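Long-range contacts in beta-mannosidase (Trichoderma harzianum, PDB 4CVU), which probably hydrolyses terminal beta-linked mannose residues of oligosaccharides and glycans, as a fungal beta-mannosidase of glycoside hydrolase family 2: residues Y427-D437 with R474-W484; I94-T105 with S140-P150. All blocks are in the same frame, centred on the assembly; numbering follows the deposited sequence.

Contact 1: Y427-D437 with R474-W484; sequences YLPDWIYDIAD and RLNHHASLACW. With CD (cadmium ion), chain S; CD (cadmium ion), chain R.
Asp430 from the first turn of helix 430-439 and His477 from the turn after helix 458-475 share a cadmium ion, and the same carboxylate also reaches a second one. Asp430 OD1 lies 2.7 Å from each ion, so it bridges them, while OD2 binds only the ion that Asp434 also holds through both carboxylate oxygens. His477 closes the other site with NE2, 2.8 Å from its cadmium, and waters occupy further positions at both metals. With chi1 at 73°, His477 turns its NE2 edge to the ion, which lies in the ring plane; its ND1 is held by the carbonyl of Arg345.

Next to the metals, His478 ND1 donates to Asp437 OD2 at 2.7 Å in an almost straight bond (177°); OD2 lies in the plane of the imidazole, which meets it from the syn side, 27° out of the carboxylate plane. Asp437 OD1 accepts from Ser480 N at 2.8 Å, and weakly from Ser480 OG, so the carboxylate binds two residues of the type I turn from His478 to Leu481. Tyr433 CB sits over the centre of the His478 ring, 3.4 Å from its centroid, whereas Leu475 CD2 covers a face of the Tyr433 ring. The tyrosine hydroxyl continues to Ser445 on strand 442-446.

Just before helix 430-439, Leu428 O takes both NH1 and NH2 of Arg474 end-on; NH1 is 2.9 Å away, and the oxygen lies in the guanidinium plane. These helices and strand 481-485 belong to the (beta/alpha)8 barrel known from family 2 glycosidases, consistent with the parallel neighbours 442-446 and 534-535 of that strand. With Asp437 accepting at ND1, His478 is fixed in rotation and NE2 meets a water bound to one cadmium ion; two cations probably offset the charge of the paired Asp430 and Asp434.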
loop_
_atom_site.group_PDB
_atom_site.type_symbol
_atom_site.label_atom_id
_atom_site.label_comp_id
_atom_site.label_asym_id
_atom_site.label_seq_id
_atom_site.Cartn_x
_atom_site.Cartn_y
_atom_site.Cartn_z
ATOM N N TYR A 427 7.413 17.673 -26.579
ATOM C CA TYR A 427 8.472 17.393 -27.562
ATOM C C TYR A 427 9.499 16.492 -26.914
ATOM O O TYR A 427 10.074 16.846 -25.897
ATOM C CB TYR A 427 9.156 18.683 -28.124
ATOM C CG TYR A 427 8.175 19.702 -28.636
ATOM C CD1 TYR A 427 7.635 19.598 -29.908
ATOM C CD2 TYR A 427 7.725 20.729 -27.812
ATOM C CE1 TYR A 427 6.704 20.517 -30.365
ATOM C CE2 TYR A 427 6.808 21.658 -28.261
ATOM C CZ TYR A 427 6.280 21.530 -29.526
ATOM O OH TYR A 427 5.336 22.448 -29.930
ATOM N N LEU A 428 9.735 15.318 -27.510
ATOM C CA LEU A 428 10.626 14.352 -26.902
ATOM C C LEU A 428 12.056 14.827 -26.924
ATOM O O LEU A 428 12.531 15.458 -27.891
ATOM C CB LEU A 428 10.540 12.970 -27.582
ATOM C CG LEU A 428 9.170 12.281 -27.610
ATOM C CD1 LEU A 428 9.303 10.925 -28.263
ATOM C CD2 LEU A 428 8.560 12.134 -26.218
ATOM N N PRO A 429 12.780 14.517 -25.860
ATOM C CA PRO A 429 14.207 14.830 -25.858
ATOM C C PRO A 429 14.970 14.044 -26.921
ATOM O O PRO A 429 14.524 12.968 -27.322
ATOM C CB PRO A 429 14.648 14.400 -24.444
ATOM C CG PRO A 429 13.412 14.417 -23.628
ATOM C CD PRO A 429 12.287 14.063 -24.555
ATOM N N ASP A 430 16.102 14.591 -27.379
ATOM C CA ASP A 430 16.951 13.961 -28.376
ATOM C C ASP A 430 17.204 12.462 -28.090
ATOM O O ASP A 430 17.161 11.644 -29.009
ATOM C CB ASP A 430 18.315 14.727 -28.515
ATOM C CG ASP A 430 19.360 13.955 -29.359
ATOM O OD1 ASP A 430 19.155 13.655 -30.584
ATOM O OD2 ASP A 430 20.434 13.633 -28.801
ATOM N N TRP A 431 17.492 12.117 -26.840
ATOM C CA TRP A 431 17.849 10.752 -26.528
ATOM C C TRP A 431 16.754 9.715 -26.831
ATOM O O TRP A 431 17.078 8.570 -27.109
ATOM C CB TRP A 431 18.397 10.612 -25.105
ATOM C CG TRP A 431 17.417 10.815 -23.996
ATOM C CD1 TRP A 431 17.148 11.982 -23.331
ATOM C CD2 TRP A 431 16.621 9.809 -23.373
ATOM N NE1 TRP A 431 16.216 11.763 -22.349
ATOM C CE2 TRP A 431 15.874 10.439 -22.351
ATOM C CE3 TRP A 431 16.456 8.433 -23.582
ATOM C CZ2 TRP A 431 14.981 9.733 -21.531
ATOM C CZ3 TRP A 431 15.574 7.740 -22.771
ATOM C CH2 TRP A 431 14.848 8.394 -21.753
ATOM N N ILE A 432 15.487 10.126 -26.846
ATOM C CA ILE A 432 14.390 9.211 -27.141
ATOM C C ILE A 432 14.243 9.014 -28.663
ATOM O O ILE A 432 14.026 7.896 -29.108
ATOM C CB ILE A 432 13.054 9.686 -26.507
ATOM C CG1 ILE A 432 13.161 9.647 -24.989
ATOM C CG2 ILE A 432 11.901 8.797 -26.970
ATOM C CD1 ILE A 432 11.927 10.118 -24.246
ATOM N N TYR A 433 14.325 10.094 -29.437
ATOM C CA TYR A 433 14.388 9.997 -30.900
ATOM C C TYR A 433 15.608 9.166 -31.309
ATOM O O TYR A 433 15.552 8.444 -32.277
ATOM C CB TYR A 433 14.449 11.379 -31.587
ATOM C CG TYR A 433 13.089 12.049 -31.808
ATOM C CD1 TYR A 433 12.506 12.856 -30.831
ATOM C CD2 TYR A 433 12.401 11.894 -33.008
ATOM C CE1 TYR A 433 11.256 13.465 -31.034
ATOM C CE2 TYR A 433 11.171 12.521 -33.224
ATOM C CZ TYR A 433 10.601 13.309 -32.232
ATOM O OH TYR A 433 9.368 13.935 -32.418
ATOM N N ASP A 434 16.709 9.251 -30.564
ATOM C CA ASP A 434 17.867 8.406 -30.852
ATOM C C ASP A 434 17.544 6.928 -30.834
ATOM O O ASP A 434 18.037 6.167 -31.680
ATOM C CB ASP A 434 18.978 8.625 -29.816
ATOM C CG ASP A 434 19.742 9.892 -30.046
ATOM O OD1 ASP A 434 19.569 10.563 -31.115
ATOM O OD2 ASP A 434 20.529 10.205 -29.126
ATOM N N ILE A 435 16.751 6.515 -29.866
ATOM C CA ILE A 435 16.373 5.139 -29.721
ATOM C C ILE A 435 15.524 4.759 -30.946
ATOM O O ILE A 435 15.725 3.741 -31.606
ATOM C CB ILE A 435 15.602 4.942 -28.408
ATOM C CG1 ILE A 435 16.617 5.005 -27.242
ATOM C CG2 ILE A 435 14.922 3.577 -28.395
ATOM C CD1 ILE A 435 16.029 5.263 -25.903
ATOM N N ALA A 436 14.593 5.610 -31.262
ATOM C CA ALA A 436 13.736 5.357 -32.447
ATOM C C ALA A 436 14.589 5.235 -33.707
ATOM O O ALA A 436 14.539 4.231 -34.408
ATOM C CB ALA A 436 12.739 6.493 -32.558
ATOM N N ASP A 437 15.439 6.230 -33.953
ATOM C CA ASP A 437 16.382 6.219 -35.079
ATOM C C ASP A 437 17.064 4.875 -35.325
ATOM O O ASP A 437 17.027 4.321 -36.428
ATOM C CB ASP A 437 17.512 7.241 -34.813
ATOM C CG ASP A 437 17.087 8.651 -34.962
ATOM O OD1 ASP A 437 15.961 8.933 -35.439
ATOM O OD2 ASP A 437 17.925 9.530 -34.630
ATOM N N ARG A 474 15.747 21.595 -33.677
ATOM C CA ARG A 474 16.383 20.585 -32.805
ATOM C C ARG A 474 16.209 19.158 -33.329
ATOM O O ARG A 474 17.159 18.387 -33.335
ATOM C CB ARG A 474 15.851 20.699 -31.361
ATOM C CG ARG A 474 16.428 19.683 -30.364
ATOM C CD ARG A 474 15.955 19.919 -28.918
ATOM N NE ARG A 474 14.520 19.731 -28.771
ATOM C CZ ARG A 474 13.922 18.553 -28.553
ATOM N NH1 ARG A 474 14.635 17.442 -28.416
ATOM N NH2 ARG A 474 12.606 18.489 -28.465
ATOM N N LEU A 475 14.993 18.846 -33.771
ATOM C CA LEU A 475 14.588 17.460 -34.062
ATOM C C LEU A 475 14.774 17.024 -35.504
ATOM O O LEU A 475 14.761 15.827 -35.781
ATOM C CB LEU A 475 13.130 17.256 -33.657
ATOM C CG LEU A 475 12.906 17.265 -32.138
ATOM C CD1 LEU A 475 11.414 17.245 -31.809
ATOM C CD2 LEU A 475 13.581 16.076 -31.489
ATOM N N ASN A 476 15.002 17.996 -36.410
ATOM C CA ASN A 476 14.940 17.760 -37.851
ATOM C C ASN A 476 15.900 16.699 -38.390
ATOM O O ASN A 476 15.615 16.060 -39.389
ATOM C CB ASN A 476 15.189 19.060 -38.633
ATOM C CG ASN A 476 14.724 18.952 -40.052
ATOM O OD1 ASN A 476 13.534 18.832 -40.322
ATOM N ND2 ASN A 476 15.662 18.939 -40.969
ATOM N N HIS A 477 17.031 16.519 -37.719
ATOM C CA HIS A 477 18.051 15.589 -38.194
ATOM C C HIS A 477 17.807 14.117 -37.882
ATOM O O HIS A 477 18.583 13.268 -38.313
ATOM C CB HIS A 477 19.387 15.957 -37.554
ATOM C CG HIS A 477 19.468 15.615 -36.112
ATOM N ND1 HIS A 477 20.035 14.439 -35.664
ATOM C CD2 HIS A 477 19.041 16.272 -35.009
ATOM C CE1 HIS A 477 19.975 14.397 -34.346
ATOM N NE2 HIS A 477 19.372 15.490 -33.928
ATOM N N HIS A 478 16.787 13.832 -37.060
ATOM C CA HIS A 478 16.471 12.459 -36.683
ATOM C C HIS A 478 15.813 11.711 -37.809
ATOM O O HIS A 478 14.749 12.125 -38.280
ATOM C CB HIS A 478 15.557 12.455 -35.457
ATOM C CG HIS A 478 16.263 12.813 -34.198
ATOM N ND1 HIS A 478 17.203 11.984 -33.629
ATOM C CD2 HIS A 478 16.202 13.909 -33.416
ATOM C CE1 HIS A 478 17.655 12.533 -32.520
ATOM N NE2 HIS A 478 17.094 13.716 -32.384
ATOM N N ALA A 479 16.417 10.592 -38.230
ATOM C CA ALA A 479 15.811 9.776 -39.308
ATOM C C ALA A 479 14.432 9.205 -38.956
ATOM O O ALA A 479 13.592 9.003 -39.841
ATOM C CB ALA A 479 16.740 8.663 -39.721
ATOM N N SER A 480 14.186 8.989 -37.658
ATOM C CA SER A 480 12.881 8.464 -37.199
ATOM C C SER A 480 11.719 9.467 -37.368
ATOM O O SER A 480 10.563 9.069 -37.443
ATOM C CB SER A 480 12.999 8.066 -35.740
ATOM O OG SER A 480 12.940 9.228 -34.956
ATOM N N LEU A 481 12.019 10.758 -37.425
ATOM C CA LEU A 481 10.994 11.786 -37.488
ATOM C C LEU A 481 10.255 11.624 -38.796
ATOM O O LEU A 481 10.861 11.586 -39.848
ATOM C CB LEU A 481 11.610 13.187 -37.387
ATOM C CG LEU A 481 10.657 14.376 -37.590
ATOM C CD1 LEU A 481 9.560 14.380 -36.533
ATOM C CD2 LEU A 481 11.410 15.719 -37.589
ATOM N N ALA A 482 8.937 11.522 -38.733
ATOM C CA ALA A 482 8.176 11.130 -39.910
ATOM C C ALA A 482 7.211 12.184 -40.441
ATOM O O ALA A 482 6.767 12.113 -41.599
ATOM C CB ALA A 482 7.450 9.846 -39.594
ATOM N N CYS A 483 6.889 13.158 -39.612
ATOM C CA CYS A 483 5.964 14.225 -39.974
ATOM C C CYS A 483 5.779 15.124 -38.754
ATOM O O CYS A 483 6.174 14.756 -37.635
ATOM C CB CYS A 483 4.592 13.695 -40.414
ATOM S SG CYS A 483 3.659 12.804 -39.116
ATOM N N TRP A 484 5.235 16.315 -38.994
ATOM C CA TRP A 484 4.778 17.194 -37.944
ATOM C C TRP A 484 3.319 17.483 -38.187
ATOM O O TRP A 484 2.924 17.826 -39.300
ATOM C CB TRP A 484 5.527 18.531 -37.940
ATOM C CG TRP A 484 6.849 18.457 -37.320
ATOM C CD1 TRP A 484 8.038 18.562 -37.953
ATOM C CD2 TRP A 484 7.145 18.267 -35.922
ATOM N NE1 TRP A 484 9.064 18.471 -37.043
ATOM C CE2 TRP A 484 8.545 18.270 -35.793
ATOM C CE3 TRP A 484 6.354 18.065 -34.770
ATOM C CZ2 TRP A 484 9.188 18.105 -34.566
ATOM C CZ3 TRP A 484 6.993 17.922 -33.547
ATOM C CH2 TRP A 484 8.392 17.916 -33.451
HETATM CD CD CD S . 19.369 16.225 -31.248
HETATM CD CD CD R . 21.438 12.223 -30.271
HETATM O O HOH W 1 19.134 10.156 -37.014
HETATM O O HOH W 2 16.973 16.395 -30.773
HETATM O O HOH W 3 23.141 11.985 -29.018
HETATM O O HOH W 4 22.395 12.989 -32.524
HETATM O O HOH W 5 21.745 16.392 -30.035
#

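Contact 2: I94-T105 with S140-P150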
loop_
_atom_site.group_PDB
_atom_site.type_symbol
_atom_site.label_atom_id
_atom_site.label_comp_id
_atom_site.label_asym_id
_atom_site.label_seq_id
_atom_site.Cartn_x
_atom_site.Cartn_y
_atom_site.Cartn_z
ATOM N N ILE A 94 28.162 29.573 -6.304
ATOM C CA ILE A 94 28.853 28.869 -7.398
ATOM C C ILE A 94 30.309 29.311 -7.439
ATOM O O ILE A 94 30.600 30.499 -7.567
ATOM C CB ILE A 94 28.191 29.134 -8.777
ATOM C CG1 ILE A 94 26.712 28.739 -8.753
ATOM C CG2 ILE A 94 28.910 28.367 -9.885
ATOM C CD1 ILE A 94 25.979 28.977 -10.054
ATOM N N SER A 95 31.223 28.361 -7.331
ATOM C CA SER A 95 32.645 28.672 -7.319
ATOM C C SER A 95 33.262 28.439 -8.701
ATOM O O SER A 95 32.634 27.842 -9.581
ATOM C CB SER A 95 33.336 27.780 -6.309
ATOM O OG SER A 95 33.265 26.455 -6.758
ATOM N N GLY A 96 34.479 28.946 -8.896
ATOM C CA GLY A 96 35.254 28.691 -10.111
ATOM C C GLY A 96 34.913 29.484 -11.374
ATOM O O GLY A 96 35.373 29.137 -12.449
ATOM N N LEU A 97 34.097 30.527 -11.276
ATOM C CA LEU A 97 33.826 31.372 -12.450
ATOM C C LEU A 97 34.923 32.459 -12.512
ATOM O O LEU A 97 35.324 32.993 -11.480
ATOM C CB LEU A 97 32.429 32.018 -12.388
ATOM C CG LEU A 97 31.208 31.077 -12.262
ATOM C CD1 LEU A 97 29.958 31.857 -11.875
ATOM C CD2 LEU A 97 30.967 30.313 -13.550
ATOM N N SER A 98 35.422 32.753 -13.711
ATOM C CA SER A 98 36.353 33.864 -13.891
ATOM C C SER A 98 35.620 35.197 -13.789
ATOM O O SER A 98 34.528 35.355 -14.342
ATOM C CB SER A 98 37.047 33.791 -15.250
ATOM O OG SER A 98 37.872 34.942 -15.444
ATOM N N LYS A 99 36.239 36.154 -13.106
ATOM C CA LYS A 99 35.686 37.505 -12.971
ATOM C C LYS A 99 36.339 38.532 -13.911
ATOM O O LYS A 99 36.114 39.733 -13.760
ATOM C CB LYS A 99 35.792 37.975 -11.513
ATOM C CG LYS A 99 34.976 37.108 -10.534
ATOM C CD LYS A 99 34.323 37.926 -9.424
ATOM C CE LYS A 99 33.120 38.718 -9.929
ATOM N NZ LYS A 99 32.334 39.361 -8.833
ATOM N N HIS A 100 37.115 38.061 -14.887
ATOM C CA HIS A 100 37.709 38.949 -15.891
ATOM C C HIS A 100 36.611 39.465 -16.819
ATOM O O HIS A 100 35.774 38.700 -17.276
ATOM C CB HIS A 100 38.788 38.221 -16.708
ATOM C CG HIS A 100 39.932 37.691 -15.884
ATOM N ND1 HIS A 100 40.633 36.551 -16.223
ATOM C CD2 HIS A 100 40.488 38.140 -14.730
ATOM C CE1 HIS A 100 41.575 36.329 -15.322
ATOM N NE2 HIS A 100 41.506 37.275 -14.405
ATOM N N SER A 101 36.611 40.763 -17.104
ATOM C CA SER A 101 35.570 41.364 -17.961
ATOM C C SER A 101 35.802 41.129 -19.476
ATOM O O SER A 101 34.972 41.518 -20.306
ATOM C CB SER A 101 35.431 42.849 -17.637
ATOM O OG SER A 101 36.620 43.538 -17.967
ATOM N N ASP A 102 36.922 40.473 -19.817
ATOM C CA ASP A 102 37.167 39.910 -21.170
ATOM C C ASP A 102 36.202 38.745 -21.505
ATOM O O ASP A 102 36.245 38.194 -22.620
ATOM C CB ASP A 102 38.616 39.372 -21.281
ATOM C CG ASP A 102 39.612 40.408 -21.804
ATOM O OD1 ASP A 102 39.362 41.613 -21.738
ATOM O OD2 ASP A 102 40.666 40.000 -22.280
ATOM N N ILE A 103 35.346 38.382 -20.545
ATOM C CA ILE A 103 34.606 37.111 -20.570
ATOM C C ILE A 103 33.086 37.311 -20.518
ATOM O O ILE A 103 32.588 38.133 -19.766
ATOM C CB ILE A 103 35.111 36.208 -19.421
ATOM C CG1 ILE A 103 36.369 35.474 -19.883
ATOM C CG2 ILE A 103 34.051 35.210 -18.974
ATOM C CD1 ILE A 103 37.234 34.964 -18.760
ATOM N N ALA A 104 32.363 36.562 -21.341
ATOM C CA ALA A 104 30.905 36.588 -21.325
ATOM C C ALA A 104 30.398 35.343 -20.573
ATOM O O ALA A 104 30.801 34.220 -20.889
ATOM C CB ALA A 104 30.345 36.615 -22.735
ATOM N N THR A 105 29.518 35.561 -19.594
ATOM C CA THR A 105 28.958 34.477 -18.793
ATOM C C THR A 105 27.482 34.334 -19.116
ATOM O O THR A 105 26.710 35.259 -18.885
ATOM C CB THR A 105 29.127 34.762 -17.290
ATOM O OG1 THR A 105 30.519 34.948 -16.981
ATOM C CG2 THR A 105 28.596 33.600 -16.436
ATOM N N SER A 140 26.760 38.496 -17.242
ATOM C CA SER A 140 28.095 39.063 -17.053
ATOM C C SER A 140 28.110 40.192 -16.030
ATOM O O SER A 140 28.988 40.236 -15.162
ATOM C CB SER A 140 28.660 39.551 -18.389
ATOM O OG SER A 140 28.993 38.445 -19.207
ATOM N N SER A 141 27.128 41.085 -16.125
ATOM C CA SER A 141 27.081 42.274 -15.265
ATOM C C SER A 141 26.629 41.947 -13.835
ATOM O O SER A 141 27.094 42.542 -12.882
ATOM C CB SER A 141 26.200 43.376 -15.890
ATOM O OG SER A 141 24.828 43.027 -15.904
ATOM N N ALA A 142 25.723 40.983 -13.683
ATOM C CA ALA A 142 25.342 40.515 -12.348
ATOM C C ALA A 142 26.563 39.922 -11.644
ATOM O O ALA A 142 26.818 40.215 -10.484
ATOM C CB ALA A 142 24.230 39.490 -12.446
ATOM N N LEU A 143 27.327 39.115 -12.370
ATOM C CA LEU A 143 28.552 38.529 -11.839
ATOM C C LEU A 143 29.548 39.609 -11.409
ATOM O O LEU A 143 30.157 39.504 -10.351
ATOM C CB LEU A 143 29.185 37.594 -12.879
ATOM C CG LEU A 143 30.546 36.955 -12.580
ATOM C CD1 LEU A 143 30.511 36.174 -11.281
ATOM C CD2 LEU A 143 30.985 36.046 -13.718
ATOM N N ALA A 144 29.703 40.646 -12.232
ATOM C CA ALA A 144 30.663 41.723 -11.944
ATOM C C ALA A 144 30.307 42.489 -10.680
ATOM O O ALA A 144 31.177 42.791 -9.893
ATOM C CB ALA A 144 30.759 42.679 -13.123
ATOM N N SER A 145 29.027 42.789 -10.485
ATOM C CA SER A 145 28.553 43.452 -9.258
ATOM C C SER A 145 28.605 42.551 -8.008
ATOM O O SER A 145 28.485 43.042 -6.883
ATOM C CB SER A 145 27.109 43.944 -9.441
ATOM O OG SER A 145 26.177 42.860 -9.387
ATOM N N CYS A 146 28.770 41.247 -8.203
ATOM C CA CYS A 146 28.631 40.300 -7.098
ATOM C C CYS A 146 29.807 40.375 -6.150
ATOM O O CYS A 146 30.949 40.146 -6.539
ATOM C CB CYS A 146 28.461 38.851 -7.583
ATOM S SG CYS A 146 27.467 37.865 -6.427
ATOM N N LYS A 147 29.498 40.663 -4.894
ATOM C CA LYS A 147 30.508 40.865 -3.852
ATOM C C LYS A 147 31.097 39.537 -3.319
ATOM O O LYS A 147 32.136 39.535 -2.665
ATOM C CB LYS A 147 29.891 41.695 -2.723
ATOM C CG LYS A 147 29.412 43.073 -3.192
ATOM C CD LYS A 147 28.931 43.978 -2.061
ATOM N N SER A 148 30.427 38.418 -3.611
ATOM C CA SER A 148 30.962 37.069 -3.374
ATOM C C SER A 148 30.490 36.094 -4.482
ATOM O O SER A 148 29.892 36.516 -5.470
ATOM C CB SER A 148 30.551 36.567 -1.976
ATOM O OG SER A 148 29.236 36.965 -1.645
ATOM N N ASP A 149 30.774 34.804 -4.313
ATOM C CA ASP A 149 30.346 33.775 -5.266
ATOM C C ASP A 149 28.835 33.809 -5.510
ATOM O O ASP A 149 28.058 33.894 -4.564
ATOM C CB ASP A 149 30.744 32.383 -4.767
ATOM C CG ASP A 149 32.224 32.075 -4.972
ATOM O OD1 ASP A 149 33.019 32.999 -5.292
ATOM O OD2 ASP A 149 32.590 30.888 -4.811
ATOM N N PRO A 150 28.418 33.734 -6.784
ATOM C CA PRO A 150 27.017 34.016 -7.085
ATOM C C PRO A 150 26.080 32.839 -6.791
ATOM O O PRO A 150 26.439 31.686 -6.996
ATOM C CB PRO A 150 27.044 34.367 -8.570
ATOM C CG PRO A 150 28.211 33.639 -9.121
ATOM C CD PRO A 150 29.205 33.463 -8.006
#
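Lys99 and Leu143 meet through both polar and apolar atoms. Among the hydrogen bonds, Lys99 NZ donates to Leu143 O over 2.7 Å, as does Cys146 N at its own distance, so one carbonyl in the last turn of helix 140-145 takes both a backbone N-H and the lysine. Bends at chi2 and chi3 of Lys99 bring its amine there. At the other end of this helix Ser140 OG accepts from Thr105 N at 3.0 Å and 169°, while also bonding to Asp138. A third bond, Ile94 N to Pro150 O (2.8 Å), ties the start of the loop that leads to strand 103-109 to the chain beyond the helix.

Strand 103-105 and helix 140-145 run at 104° to each other, their axes 8.1 Å apart at closest approach. They belong to the galactose-binding-like domain, whose antiparallel sheets place strand 103-109 beside strand 135-138, with the helix following directly.

Among the van der Waals contacts, Leu143 has CG anti to its backbone nitrogen (chi1 175°) and divides its branches: CD2 reaches Thr105 OG1 at 3.5 Å, whereas CD1 lies beside Lys99 CE. Thr105 OG1 is bonded to Gln219. Asp149 CB rests 3.4 Å from Ile94 O. Leu97 CD1 touches Pro150 CG at 3.7 Å in an apolar pair, and Phe120 of strand 116-120 packs against Leu97, Leu143 and Pro150. Cys146 is disulfide-bonded to Cys121.

Overall arrangement
Contact 1 lies about 12 Å from the centre of the chain and is largely buried, whereas contact 2, about 44 Å from that centre, is only partly buried at the periphery. Their centres are 37 Å apart and their nearest atoms about 21 Å; they do not meet and share no secondary-structure element, and both segments of contact 2 precede those of contact 1 in the sequence. Each sets a helix against neighbouring elements, yet their chemistry differs. Contact 1 gathers carboxylates and histidines around two cadmium ions, with an arginine gripping a carbonyl. Contact 2 has no metal between its segments: a lysine and two backbone amides donate, to two carbonyls and a serine hydroxyl.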